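Sortase family protein (PDB 3O0P) is a pilus-related class C sortase, a transpeptidase that probably joins pilin subunits covalently into the pili of group B Streptococcus. Local coordinates at residues D12-A17 against I70-V75. Numbering follows the deposited sequence.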
loop_
_atom_site.group_PDB
_atom_site.type_symbol
_atom_site.label_atom_id
_atom_site.label_comp_id
_atom_site.label_asym_id
_atom_site.label_seq_id
_atom_site.Cartn_x
_atom_site.Cartn_y
_atom_site.Cartn_z
ATOM N N ASP A 12 5.461 -17.398 2.069
ATOM C CA ASP A 12 4.535 -18.105 1.199
ATOM C C ASP A 12 4.303 -17.330 -0.109
ATOM O O ASP A 12 4.256 -17.924 -1.180
ATOM C CB ASP A 12 3.194 -18.368 1.901
ATOM C CG ASP A 12 2.462 -17.084 2.329
ATOM O OD1 ASP A 12 3.113 -16.048 2.559
ATOM O OD2 ASP A 12 1.223 -17.124 2.448
ATOM N N PHE A 13 4.160 -16.009 -0.024
ATOM C CA PHE A 13 4.021 -15.175 -1.226
ATOM C C PHE A 13 5.265 -15.298 -2.113
ATOM O O PHE A 13 5.173 -15.500 -3.327
ATOM C CB PHE A 13 3.752 -13.705 -0.835
ATOM C CG PHE A 13 3.682 -12.796 -2.030
ATOM C CD1 PHE A 13 2.480 -12.591 -2.700
ATOM C CD2 PHE A 13 4.837 -12.188 -2.527
ATOM C CE1 PHE A 13 2.437 -11.782 -3.828
ATOM C CE2 PHE A 13 4.778 -11.396 -3.656
ATOM C CZ PHE A 13 3.584 -11.195 -4.286
ATOM N N GLU A 14 6.437 -15.157 -1.511
ATOM C CA GLU A 14 7.658 -15.250 -2.282
ATOM C C GLU A 14 7.744 -16.576 -3.029
ATOM O O GLU A 14 8.118 -16.620 -4.200
ATOM C CB GLU A 14 8.887 -15.073 -1.387
ATOM C CG GLU A 14 8.958 -13.717 -0.706
ATOM C CD GLU A 14 10.238 -13.479 0.091
ATOM O OE1 GLU A 14 11.218 -14.234 -0.057
ATOM O OE2 GLU A 14 10.264 -12.493 0.850
ATOM N N ARG A 15 7.447 -17.664 -2.325
ATOM C CA ARG A 15 7.563 -18.998 -2.905
ATOM C C ARG A 15 6.594 -19.131 -4.072
ATOM O O ARG A 15 6.939 -19.643 -5.145
ATOM C CB ARG A 15 7.255 -20.045 -1.824
ATOM C CG ARG A 15 7.337 -21.496 -2.214
ATOM C CD ARG A 15 6.944 -22.381 -1.021
ATOM N NE ARG A 15 7.120 -23.812 -1.243
ATOM C CZ ARG A 15 8.219 -24.483 -0.924
ATOM N NH1 ARG A 15 9.248 -23.859 -0.359
ATOM N NH2 ARG A 15 8.281 -25.781 -1.156
ATOM N N ALA A 16 5.358 -18.685 -3.869
ATOM C CA ALA A 16 4.349 -18.839 -4.908
ATOM C C ALA A 16 4.630 -17.931 -6.110
ATOM O O ALA A 16 4.415 -18.326 -7.244
ATOM C CB ALA A 16 2.973 -18.569 -4.337
ATOM N N ALA A 17 5.147 -16.732 -5.872
ATOM C CA ALA A 17 5.456 -15.816 -6.978
ATOM C C ALA A 17 6.538 -16.419 -7.854
ATOM O O ALA A 17 6.484 -16.312 -9.090
ATOM C CB ALA A 17 5.873 -14.472 -6.451
ATOM N N ILE A 70 -1.198 -9.847 -2.397
ATOM C CA ILE A 70 -0.719 -9.169 -3.594
ATOM C C ILE A 70 0.685 -8.595 -3.505
ATOM O O ILE A 70 1.192 -8.039 -4.474
ATOM C CB ILE A 70 -1.698 -8.076 -4.064
ATOM C CG1 ILE A 70 -1.789 -6.934 -3.050
ATOM C CG2 ILE A 70 -3.082 -8.694 -4.392
ATOM C CD1 ILE A 70 -2.544 -5.706 -3.560
ATOM N N GLY A 71 1.326 -8.732 -2.359
ATOM C CA GLY A 71 2.675 -8.257 -2.242
ATOM C C GLY A 71 3.163 -8.272 -0.825
ATOM O O GLY A 71 2.527 -8.842 0.058
ATOM N N ILE A 72 4.308 -7.641 -0.635
ATOM C CA ILE A 72 4.967 -7.497 0.656
ATOM C C ILE A 72 5.442 -6.052 0.773
ATOM O O ILE A 72 6.067 -5.535 -0.160
ATOM C CB ILE A 72 6.186 -8.415 0.764
ATOM C CG1 ILE A 72 5.773 -9.875 0.585
ATOM C CG2 ILE A 72 6.929 -8.193 2.078
ATOM C CD1 ILE A 72 6.936 -10.788 0.313
ATOM N N ILE A 73 5.139 -5.408 1.901
ATOM C CA ILE A 73 5.653 -4.071 2.180
ATOM C C ILE A 73 6.758 -4.172 3.226
ATOM O O ILE A 73 6.562 -4.734 4.302
ATOM C CB ILE A 73 4.518 -3.094 2.644
ATOM C CG1 ILE A 73 5.055 -1.712 3.032
ATOM C CG2 ILE A 73 3.676 -3.666 3.782
ATOM C CD1 ILE A 73 5.638 -0.913 1.889
ATOM N N SER A 74 7.932 -3.650 2.881
ATOM C CA SER A 74 9.082 -3.617 3.776
ATOM C C SER A 74 9.419 -2.190 4.135
ATOM O O SER A 74 9.608 -1.363 3.250
ATOM C CB SER A 74 10.307 -4.262 3.118
ATOM O OG SER A 74 10.067 -5.618 2.846
ATOM N N VAL A 75 9.512 -1.919 5.429
ATOM C CA VAL A 75 9.879 -0.602 5.926
ATOM C C VAL A 75 11.050 -0.824 6.909
ATOM O O VAL A 75 10.832 -1.036 8.112
ATOM C CB VAL A 75 8.716 0.138 6.622
ATOM C CG1 VAL A 75 9.102 1.577 6.820
ATOM C CG2 VAL A 75 7.454 0.025 5.797
#
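Phe13 projects from helix 11-18 onto the backbone of Ile70 and Gly71, a worked example of an aromatic ring packing against main chain. Its ring lies over Gly71 in a CH-pi contact: CA of Gly71 sits 4.0 Å from the centroid of the Phe13 ring, 22° off the ring normal and displaced toward the rim. With CG anti to the backbone N (chi1 177°), the ring extends toward the strand, and its CE1 comes within 3.6 Å of Gly71 N. The same CE1 lies 3.7 Å from Ile70 C. In the backbone conformation of Gly71 a CB would collide with the carbonyl O of Ile70, so glycine suits it.

Apolar contact continues along the strand at Ile72. The CD1 methyl of Ile72 meets Phe13 obliquely, 3.8 Å from its CD2, and also rests 3.7 Å from CG of Glu14, whose side chain crosses that of Ile72 at about a right angle. The same methyl thus bridges ring and aliphatic stem, while the Glu14 carboxylate continues to a salt bridge with Lys81 on strand 80-85.

No hydrogen bond links the two segments; Val66 adds to the apolar surroundings of Phe13. Opposite Ile84 of strand 80-85, the backbones of Ile70 and Gly71 share one partner residue, which makes a classic beta bulge. The N-terminal helix packs over this bulge and strand 71-75, the first strand of the sortase beta-barrel.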